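Long-range contacts in serine acetyltransferase (Bacteroides vulgatus ATCC 8482, PDB 3F1X), which probably transfers an acetyl group from acetyl-CoA to L-serine, a step on the way to cysteine: residues 33-37 / 89-93; 84-88 / 107-113; 155-159 / 188-192; 162-166 / 181-185. All blocks are in the same frame, centred on the assembly; numbering follows the deposited sequence.

Overall arrangement
Interactions 1 and 2 lie in the N-terminal helical part, their centres about 9 Å apart, and share the C-terminal end of helix 68-93. Their segments alternate along the chain; the one helix end meets both the loop before helix 39-53 and the start of helix 109-120. Interactions 3 and 4, also with centres about 9 Å apart, both join helix 155-171 to helix 177-189, and interaction 4 is nested inside the loop that interaction 3 closes. The two pairs come in series, with centres 19 to 28 Å apart. Interaction 4 lies near the centre of the chain, and interaction 3 leads into the strands, so the set runs from the helical domain to the left-handed parallel beta-helix.

Interaction 1: 33-37 / 89-93; sequences GDPLP and AGLCF
The last turn of helix 68-93 presents Ala89, Cys92 and Phe93 to the extended, proline-containing loop 33-37 that leads into helix 39-53. Ala89 CB points into the loop and nearly touches its backbone, 3.5 Å from Pro35 O, while the ring of Pro37 lies beside the same methyl. Phe93 CG is anti to its backbone N (chi1 -151°), which swings the ring back toward the loop. There Leu36 CD2 reaches the ring edge, 3.9 Å from Phe93 CE1, and Pro37 CD comes in obliquely near CD1. Toward Gly33, the carboxylate of Asp34 rests against the thiol, with Asp34 CG 3.7 Å from Cys92 SG. No direct hydrogen bond crosses the contact. Two waters do that work: one donates to Asp34 OD2 (2.7 Å) and to Cys92 O, the other to Pro35 O and to Ala89 O (2.7 Å). The second water sits in the plane of the Phe93 ring, at its edge. Backbone atoms of Gly33, Asp34 and Leu36 hydrogen-bond to a second subunit, and His30 meets Phe93 edge-to-face. This packing of a loop on a helix C-terminus belongs to the helical N-terminal domain that precedes the beta-helix in serine acetyltransferases.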
loop_
_atom_site.group_PDB
_atom_site.type_symbol
_atom_site.label_atom_id
_atom_site.label_comp_id
_atom_site.label_asym_id
_atom_site.label_seq_id
_atom_site.Cartn_x
_atom_site.Cartn_y
_atom_site.Cartn_z
ATOM N N GLY A 33 21.584 17.861 -1.667
ATOM C CA GLY A 33 22.052 16.487 -1.679
ATOM C C GLY A 33 21.932 15.776 -0.345
ATOM O O GLY A 33 21.939 14.543 -0.291
ATOM N N ASP A 34 21.836 16.543 0.736
ATOM C CA ASP A 34 21.709 15.944 2.054
ATOM C C ASP A 34 20.307 15.405 2.282
ATOM O O ASP A 34 19.319 16.001 1.846
ATOM C CB ASP A 34 22.031 16.953 3.156
ATOM C CG ASP A 34 23.520 17.186 3.321
ATOM O OD1 ASP A 34 24.320 16.400 2.765
ATOM O OD2 ASP A 34 23.887 18.148 4.021
ATOM N N PRO A 35 20.205 14.252 2.957
ATOM C CA PRO A 35 18.895 13.659 3.234
ATOM C C PRO A 35 18.284 14.346 4.453
ATOM O O PRO A 35 19.005 14.795 5.344
ATOM C CB PRO A 35 19.234 12.199 3.499
ATOM C CG PRO A 35 20.552 12.300 4.195
ATOM C CD PRO A 35 21.289 13.336 3.358
ATOM N N LEU A 36 16.959 14.436 4.484
ATOM C CA LEU A 36 16.269 15.064 5.604
ATOM C C LEU A 36 15.634 13.979 6.466
ATOM O O LEU A 36 15.329 12.893 5.978
ATOM C CB LEU A 36 15.180 16.014 5.096
ATOM C CG LEU A 36 15.634 17.276 4.351
ATOM C CD1 LEU A 36 14.474 17.847 3.556
ATOM C CD2 LEU A 36 16.169 18.297 5.344
ATOM N N PRO A 37 15.441 14.253 7.759
ATOM C CA PRO A 37 14.831 13.259 8.639
ATOM C C PRO A 37 13.477 12.813 8.094
ATOM O O PRO A 37 12.688 13.629 7.617
ATOM C CB PRO A 37 14.728 14.001 9.962
ATOM C CG PRO A 37 15.961 14.837 9.943
ATOM C CD PRO A 37 15.927 15.405 8.536
ATOM N N ALA A 89 21.097 11.921 8.569
ATOM C CA ALA A 89 20.243 13.082 8.336
ATOM C C ALA A 89 20.333 14.057 9.514
ATOM O O ALA A 89 20.366 15.277 9.331
ATOM C CB ALA A 89 18.793 12.639 8.123
ATOM N N GLY A 90 20.377 13.511 10.725
ATOM C CA GLY A 90 20.474 14.341 11.914
ATOM C C GLY A 90 21.765 15.135 11.943
ATOM O O GLY A 90 21.753 16.342 12.176
ATOM N N LEU A 91 22.884 14.457 11.705
ATOM C CA LEU A 91 24.176 15.118 11.699
ATOM C C LEU A 91 24.192 16.230 10.650
ATOM O O LEU A 91 24.721 17.310 10.900
ATOM C CB LEU A 91 25.286 14.110 11.401
ATOM C CG LEU A 91 25.569 13.065 12.485
ATOM C CD1 LEU A 91 26.414 11.942 11.908
ATOM C CD2 LEU A 91 26.271 13.728 13.657
ATOM N N CYS A 92 23.605 15.963 9.483
ATOM C CA CYS A 92 23.569 16.947 8.399
ATOM C C CYS A 92 22.680 18.148 8.698
ATOM O O CYS A 92 22.978 19.265 8.278
ATOM C CB CYS A 92 23.093 16.295 7.093
ATOM S SG CYS A 92 24.290 15.192 6.303
ATOM N N PHE A 93 21.586 17.912 9.412
ATOM C CA PHE A 93 20.651 18.978 9.747
ATOM C C PHE A 93 21.327 20.065 10.580
ATOM O O PHE A 93 21.597 21.158 10.087
ATOM C CB PHE A 93 19.465 18.407 10.520
ATOM C CG PHE A 93 18.194 19.180 10.330
ATOM C CD1 PHE A 93 17.399 18.964 9.206
ATOM C CD2 PHE A 93 17.794 20.131 11.268
ATOM C CE1 PHE A 93 16.216 19.686 9.015
ATOM C CE2 PHE A 93 16.612 20.863 11.092
ATOM C CZ PHE A 93 15.825 20.637 9.962
HETATM O O HOH W 1 22.510 19.959 5.411
HETATM O O HOH W 2 19.166 16.783 7.384
#

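Interaction 2: 84-88 / 107-113; sequences TEQIL and PCRETAS
Arg109 reaches across to helix 84-88 and turns its guanidinium end-on to Glu85, NH1 and NH2 both gripping the single oxygen OE1. The bonds are short (Glu85 OE1 to Arg109 NH1 2.8 Å, to NH2 2.9 Å), but both are bent, that from NH1 to 138°, because one acceptor serves two donors. NH2 arrives on the syn side near the carboxylate plane, NH1 from above it, and the carboxylate and guanidinium planes are 39° apart. Arg109 gets there by a bend at chi3 after an extended start. One face of its guanidinium carries Leu88 CD2, 3.5 Å above the plane and displaced from the centre of the group. Nearer the Arg109 backbone, Thr84 CG2 lies 3.6 Å from Arg109 CG, the two chains crossing at about a right angle. Ala112 CB sits against the turn between Thr84 and Leu88, 3.4 Å from Thr84 O and near Leu88 CB and Ile87 CG2. Leu88 CD1 lies against Pro107, 3.8 Å from its CB. Thr84 OG1 is bonded within its own helix, to Phe80 O. The short helix segments approach to 8.2 Å at 117°. The chemistry is thus two-layered: a charge pair on the more exposed side, probably screened in part by solvent, over an apolar seam around Ala112.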
loop_
_atom_site.group_PDB
_atom_site.type_symbol
_atom_site.label_atom_id
_atom_site.label_comp_id
_atom_site.label_asym_id
_atom_site.label_seq_id
_atom_site.Cartn_x
_atom_site.Cartn_y
_atom_site.Cartn_z
ATOM N N THR A 84 21.163 4.093 10.328
ATOM C CA THR A 84 22.367 4.739 9.804
ATOM C C THR A 84 21.961 5.973 8.997
ATOM O O THR A 84 22.499 7.060 9.189
ATOM C CB THR A 84 23.169 3.776 8.888
ATOM O OG1 THR A 84 23.664 2.672 9.661
ATOM C CG2 THR A 84 24.341 4.502 8.242
ATOM N N GLU A 85 20.978 5.806 8.121
ATOM C CA GLU A 85 20.513 6.905 7.282
ATOM C C GLU A 85 19.913 8.064 8.076
ATOM O O GLU A 85 20.167 9.221 7.764
ATOM C CB GLU A 85 19.480 6.389 6.278
ATOM C CG GLU A 85 19.096 7.388 5.195
ATOM C CD GLU A 85 20.257 7.726 4.279
ATOM O OE1 GLU A 85 21.012 6.800 3.912
ATOM O OE2 GLU A 85 20.405 8.911 3.915
ATOM N N GLN A 86 19.129 7.762 9.107
ATOM C CA GLN A 86 18.497 8.815 9.886
ATOM C C GLN A 86 19.498 9.560 10.747
ATOM O O GLN A 86 19.383 10.771 10.947
ATOM C CB GLN A 86 17.371 8.241 10.743
ATOM C CG GLN A 86 16.189 7.766 9.920
ATOM C CD GLN A 86 15.739 8.817 8.922
ATOM O OE1 GLN A 86 15.810 8.613 7.706
ATOM N NE2 GLN A 86 15.274 9.948 9.431
ATOM N N ILE A 87 20.480 8.836 11.264
ATOM C CA ILE A 87 21.500 9.474 12.068
ATOM C C ILE A 87 22.280 10.405 11.129
ATOM O O ILE A 87 22.646 11.516 11.510
ATOM C CB ILE A 87 22.436 8.427 12.714
ATOM C CG1 ILE A 87 21.683 7.689 13.826
ATOM C CG2 ILE A 87 23.685 9.109 13.250
ATOM C CD1 ILE A 87 22.466 6.584 14.506
ATOM N N LEU A 88 22.512 9.956 9.899
ATOM C CA LEU A 88 23.225 10.780 8.925
ATOM C C LEU A 88 22.417 12.058 8.658
ATOM O O LEU A 88 22.978 13.149 8.545
ATOM C CB LEU A 88 23.432 10.014 7.617
ATOM C CG LEU A 88 24.215 10.730 6.510
ATOM C CD1 LEU A 88 25.624 11.035 6.980
ATOM C CD2 LEU A 88 24.261 9.849 5.271
ATOM N N PRO A 107 29.292 15.172 7.490
ATOM C CA PRO A 107 28.727 13.878 7.855
ATOM C C PRO A 107 28.811 12.773 6.812
ATOM O O PRO A 107 28.066 12.764 5.832
ATOM C CB PRO A 107 27.304 14.243 8.228
ATOM C CG PRO A 107 27.527 15.483 9.018
ATOM C CD PRO A 107 28.582 16.248 8.210
ATOM N N CYS A 108 29.741 11.850 7.027
ATOM C CA CYS A 108 29.900 10.720 6.128
ATOM C C CYS A 108 29.154 9.560 6.775
ATOM O O CYS A 108 29.104 9.451 8.002
ATOM C CB CYS A 108 31.384 10.383 5.951
ATOM S SG CYS A 108 32.282 10.152 7.494
ATOM N N ARG A 109 28.555 8.713 5.949
ATOM C CA ARG A 109 27.803 7.567 6.439
ATOM C C ARG A 109 28.648 6.743 7.405
ATOM O O ARG A 109 28.127 6.098 8.312
ATOM C CB ARG A 109 27.368 6.702 5.260
ATOM C CG ARG A 109 26.555 5.476 5.632
ATOM C CD ARG A 109 26.087 4.789 4.370
ATOM N NE ARG A 109 25.416 5.742 3.490
ATOM C CZ ARG A 109 24.210 6.250 3.717
ATOM N NH1 ARG A 109 23.528 5.889 4.799
ATOM N NH2 ARG A 109 23.694 7.126 2.869
ATOM N N GLU A 110 29.957 6.768 7.186
ATOM C CA GLU A 110 30.907 6.040 8.015
ATOM C C GLU A 110 30.704 6.389 9.490
ATOM O O GLU A 110 30.683 5.512 10.353
ATOM C CB GLU A 110 32.326 6.403 7.576
ATOM C CG GLU A 110 33.437 5.872 8.457
ATOM C CD GLU A 110 34.794 6.435 8.059
ATOM O OE1 GLU A 110 35.777 6.199 8.791
ATOM O OE2 GLU A 110 34.875 7.114 7.010
ATOM N N THR A 111 30.553 7.677 9.766
ATOM C CA THR A 111 30.347 8.148 11.126
ATOM C C THR A 111 28.976 7.704 11.635
ATOM O O THR A 111 28.841 7.246 12.768
ATOM C CB THR A 111 30.408 9.684 11.196
ATOM O OG1 THR A 111 31.610 10.145 10.568
ATOM C CG2 THR A 111 30.382 10.159 12.639
ATOM N N ALA A 112 27.964 7.843 10.785
ATOM C CA ALA A 112 26.601 7.478 11.141
ATOM C C ALA A 112 26.424 5.980 11.348
ATOM O O ALA A 112 25.679 5.561 12.228
ATOM C CB ALA A 112 25.631 7.969 10.065
ATOM N N SER A 113 27.106 5.168 10.548
ATOM C CA SER A 113 26.958 3.722 10.683
ATOM C C SER A 113 27.523 3.197 12.004
ATOM O O SER A 113 26.956 2.289 12.607
ATOM C CB SER A 113 27.603 3.006 9.489
ATOM O OG SER A 113 28.974 3.326 9.376
#

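Interaction 3: 155-159 / 188-192; sequences PAIRA and ETGID
Thr189 and Ile191 carry the contact with the N-terminal part of helix 155-171, touching Pro155, Ala156 and Ala159. Glu188, in the last turn of helix 177-189, remains at the margin: its OE1 is 5.6 Å from Arg158 NH2, too far for a salt bridge though the charges are opposite. Arg158 NH1 is instead bonded to Ser152 O. Thr189 follows and points its methyl at Pro155, with CG2 3.5 Å from Pro155 O and 3.9 Å from Pro155 CB. Its hydroxyl, placed between the backbone N and the carbonyl carbon (chi1 68°), lies 3.7 Å from Ala159 CB and is bonded to Ala185 O one turn back. The same OG1 accepts from Ile191 N at 3.2 Å and 151°, making an ST turn that carries the chain out of the helix. At Gly190 phi turns positive (82°), ending the helical run. Here the helical domain hands over to the left-handed parallel beta-helix of the serine acetyltransferase family, whose first strand in this chain is 192-193. Ile191 then folds back over helix 155-171. Its CD1 reaches Ala159 CB at 3.7 Å and Ala156 CA at 3.8 Å, while CB and CG2 also touch the Ala159 methyl. Ile205 of strand 204-206 meets both Ala156 and Ile191. Asp192 CB points away from helix 155-171, and its OD2 is hydrogen-bonded to His207 ND1 of a second subunit.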
loop_
_atom_site.group_PDB
_atom_site.type_symbol
_atom_site.label_atom_id
_atom_site.label_comp_id
_atom_site.label_asym_id
_atom_site.label_seq_id
_atom_site.Cartn_x
_atom_site.Cartn_y
_atom_site.Cartn_z
ATOM N N PRO A 155 -0.038 2.449 26.567
ATOM C CA PRO A 155 0.626 3.596 25.944
ATOM C C PRO A 155 1.878 4.072 26.677
ATOM O O PRO A 155 2.842 4.502 26.049
ATOM C CB PRO A 155 -0.472 4.654 25.919
ATOM C CG PRO A 155 -1.269 4.332 27.166
ATOM C CD PRO A 155 -1.361 2.825 27.100
ATOM N N ALA A 156 1.862 3.985 28.001
ATOM C CA ALA A 156 2.994 4.418 28.807
ATOM C C ALA A 156 4.290 3.697 28.448
ATOM O O ALA A 156 5.337 4.326 28.320
ATOM C CB ALA A 156 2.685 4.228 30.283
ATOM N N ILE A 157 4.224 2.379 28.285
ATOM C CA ILE A 157 5.416 1.613 27.945
ATOM C C ILE A 157 5.991 2.067 26.612
ATOM O O ILE A 157 7.203 2.091 26.433
ATOM C CB ILE A 157 5.125 0.104 27.868
ATOM C CG1 ILE A 157 4.650 -0.393 29.228
ATOM C CG2 ILE A 157 6.396 -0.656 27.475
ATOM C CD1 ILE A 157 5.689 -0.263 30.323
ATOM N N ARG A 158 5.111 2.433 25.686
ATOM C CA ARG A 158 5.529 2.898 24.374
ATOM C C ARG A 158 6.254 4.231 24.485
ATOM O O ARG A 158 7.296 4.429 23.864
ATOM C CB ARG A 158 4.311 3.029 23.451
ATOM C CG ARG A 158 3.707 1.688 23.094
ATOM C CD ARG A 158 2.407 1.804 22.316
ATOM N NE ARG A 158 1.861 0.484 21.999
ATOM C CZ ARG A 158 0.730 0.281 21.328
ATOM N NH1 ARG A 158 0.309 -0.956 21.083
ATOM N NH2 ARG A 158 0.018 1.317 20.902
ATOM N N ALA A 159 5.702 5.144 25.284
ATOM C CA ALA A 159 6.320 6.456 25.471
ATOM C C ALA A 159 7.661 6.311 26.187
ATOM O O ALA A 159 8.655 6.907 25.782
ATOM C CB ALA A 159 5.393 7.364 26.278
ATOM N N GLU A 188 1.459 9.907 19.560
ATOM C CA GLU A 188 0.760 8.638 19.721
ATOM C C GLU A 188 0.205 8.336 21.112
ATOM O O GLU A 188 -0.731 7.539 21.244
ATOM C CB GLU A 188 1.668 7.469 19.307
ATOM C CG GLU A 188 2.187 7.520 17.870
ATOM C CD GLU A 188 2.885 6.229 17.451
ATOM O OE1 GLU A 188 2.212 5.174 17.418
ATOM O OE2 GLU A 188 4.105 6.265 17.155
ATOM N N THR A 189 0.754 8.961 22.150
ATOM C CA THR A 189 0.298 8.671 23.514
ATOM C C THR A 189 -0.132 9.855 24.371
ATOM O O THR A 189 -0.748 9.663 25.417
ATOM C CB THR A 189 1.398 7.943 24.313
ATOM O OG1 THR A 189 2.493 8.847 24.530
ATOM C CG2 THR A 189 1.895 6.716 23.551
ATOM N N GLY A 190 0.204 11.064 23.944
ATOM C CA GLY A 190 -0.141 12.239 24.716
ATOM C C GLY A 190 0.873 12.475 25.832
ATOM O O GLY A 190 0.710 13.391 26.645
ATOM N N ILE A 191 1.923 11.654 25.858
ATOM C CA ILE A 191 2.993 11.735 26.856
ATOM C C ILE A 191 4.226 12.389 26.226
ATOM O O ILE A 191 4.806 11.849 25.285
ATOM C CB ILE A 191 3.372 10.318 27.376
ATOM C CG1 ILE A 191 2.138 9.624 27.931
ATOM C CG2 ILE A 191 4.427 10.427 28.478
ATOM C CD1 ILE A 191 2.329 8.158 28.246
ATOM N N ASP A 192 4.615 13.545 26.761
ATOM C CA ASP A 192 5.749 14.315 26.248
ATOM C C ASP A 192 6.949 14.326 27.196
ATOM O O ASP A 192 6.949 15.015 28.221
ATOM C CB ASP A 192 5.282 15.750 25.946
ATOM C CG ASP A 192 6.349 16.603 25.266
ATOM O OD1 ASP A 192 7.125 16.071 24.448
ATOM O OD2 ASP A 192 6.397 17.825 25.539
#

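Interaction 4: 162-166 / 181-185; sequences NYRIA and ITEMA
The amide of Asn162 has Ala185 CB over one face, 3.8 Å from ND2, and Ile181 CG2 on the other side but displaced beyond the edge of the group, also 3.8 Å from ND2. At its edge ND2 donates to Ile181 O (3.2 Å). That bond is nearly straight at 170° and leaves almost in the amide plane, although the donor sits tilted 35° from the plane of the carbonyl. OD1 has a weak bond from Arg50 NH1. In the second flat residue, Tyr163, CB points away from helix 181-185; at the edge of its ring, in plane, lies Arg164 NH1, His167 meets the ring at a shallow angle, and the OH is bonded to Ala197 O.

Ile181 O also takes weak bonds from the backbone N of selenomethionine Met184 and from Ala185 N; the Asn162 amide adds a third, nearly straight donor from the facing helix. The rest is largely methyl packing. Asn162 CB lies 3.7 Å from Ala185 CB, and Ala166 CB lies 3.7 Å from Thr182 CG2. With that methyl anti to the carbonyl carbon, Thr182 OG1 is left to bond Arg179 O. Ile165 CG2 touches Ile181 CD1 more loosely. The axes of the two short segments run 8.8 Å apart at 175°, as in an antiparallel alpha-alpha hairpin, here stitched by one buried amide at the centre of the chain.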
loop_
_atom_site.group_PDB
_atom_site.type_symbol
_atom_site.label_atom_id
_atom_site.label_comp_id
_atom_site.label_asym_id
_atom_site.label_seq_id
_atom_site.Cartn_x
_atom_site.Cartn_y
_atom_site.Cartn_z
ATOM N N ASN A 162 10.212 4.790 23.824
ATOM C CA ASN A 162 10.683 5.795 22.869
ATOM C C ASN A 162 11.669 6.737 23.565
ATOM O O ASN A 162 12.709 7.095 23.006
ATOM C CB ASN A 162 9.509 6.616 22.301
ATOM C CG ASN A 162 8.835 5.949 21.103
ATOM O OD1 ASN A 162 8.520 4.759 21.131
ATOM N ND2 ASN A 162 8.591 6.727 20.049
ATOM N N TYR A 163 11.326 7.148 24.784
ATOM C CA TYR A 163 12.190 8.029 25.565
ATOM C C TYR A 163 13.579 7.419 25.789
ATOM O O TYR A 163 14.594 8.041 25.471
ATOM C CB TYR A 163 11.573 8.341 26.937
ATOM C CG TYR A 163 12.622 8.752 27.940
ATOM C CD1 TYR A 163 13.272 9.976 27.834
ATOM C CD2 TYR A 163 13.058 7.863 28.920
ATOM C CE1 TYR A 163 14.345 10.303 28.681
ATOM C CE2 TYR A 163 14.127 8.179 29.762
ATOM C CZ TYR A 163 14.762 9.394 29.634
ATOM O OH TYR A 163 15.828 9.679 30.454
ATOM N N ARG A 164 13.632 6.214 26.352
ATOM C CA ARG A 164 14.931 5.587 26.609
ATOM C C ARG A 164 15.722 5.379 25.327
ATOM O O ARG A 164 16.948 5.456 25.330
ATOM C CB ARG A 164 14.758 4.269 27.373
ATOM C CG ARG A 164 14.182 4.473 28.778
ATOM C CD ARG A 164 14.504 3.299 29.694
ATOM N NE ARG A 164 13.768 3.342 30.960
ATOM C CZ ARG A 164 14.009 4.197 31.949
ATOM N NH1 ARG A 164 14.976 5.100 31.836
ATOM N NH2 ARG A 164 13.282 4.147 33.055
ATOM N N ILE A 165 15.027 5.136 24.224
ATOM C CA ILE A 165 15.704 4.967 22.947
ATOM C C ILE A 165 16.307 6.309 22.520
ATOM O O ILE A 165 17.476 6.386 22.107
ATOM C CB ILE A 165 14.720 4.476 21.861
ATOM C CG1 ILE A 165 14.397 3.000 22.086
ATOM C CG2 ILE A 165 15.311 4.697 20.473
ATOM C CD1 ILE A 165 13.285 2.470 21.222
ATOM N N ALA A 166 15.506 7.364 22.649
ATOM C CA ALA A 166 15.920 8.704 22.272
ATOM C C ALA A 166 17.039 9.229 23.162
ATOM O O ALA A 166 17.963 9.871 22.680
ATOM C CB ALA A 166 14.716 9.658 22.308
ATOM N N ILE A 181 11.992 11.439 17.831
ATOM C CA ILE A 181 11.473 10.220 18.416
ATOM C C ILE A 181 10.545 10.445 19.609
ATOM O O ILE A 181 9.513 9.772 19.710
ATOM C CB ILE A 181 12.642 9.266 18.785
ATOM C CG1 ILE A 181 13.279 8.753 17.481
ATOM C CG2 ILE A 181 12.148 8.127 19.689
ATOM C CD1 ILE A 181 14.432 7.778 17.654
ATOM N N THR A 182 10.874 11.375 20.509
ATOM C CA THR A 182 9.982 11.595 21.649
ATOM C C THR A 182 8.689 12.285 21.238
ATOM O O THR A 182 7.629 11.990 21.788
ATOM C CB THR A 182 10.650 12.406 22.805
ATOM O OG1 THR A 182 11.159 13.656 22.315
ATOM C CG2 THR A 182 11.771 11.589 23.444
ATOM N N GLU A 183 8.763 13.201 20.276
ATOM C CA GLU A 183 7.552 13.878 19.821
ATOM C C GLU A 183 6.642 12.868 19.138
ATOM O O GLU A 183 5.424 13.043 19.098
ATOM C CB GLU A 183 7.892 15.024 18.864
ATOM C CG GLU A 183 8.560 16.200 19.562
ATOM C CD GLU A 183 7.648 16.869 20.580
ATOM O OE1 GLU A 183 8.140 17.704 21.365
ATOM O OE2 GLU A 183 6.436 16.571 20.590
HETATM N N MSE A 184 7.243 11.809 18.600
HETATM C CA MSE A 184 6.481 10.754 17.944
HETATM C C MSE A 184 5.613 10.057 18.991
HETATM O O MSE A 184 4.437 9.767 18.752
HETATM C CB MSE A 184 7.433 9.747 17.295
HETATM C CG MSE A 184 7.191 9.525 15.816
HETATM SE SE MSE A 184 8.449 8.251 15.079
HETATM C CE MSE A 184 7.681 6.634 15.822
ATOM N N ALA A 185 6.207 9.782 20.151
ATOM C CA ALA A 185 5.488 9.145 21.254
ATOM C C ALA A 185 4.456 10.143 21.776
ATOM O O ALA A 185 3.348 9.770 22.141
ATOM C CB ALA A 185 6.458 8.771 22.375
#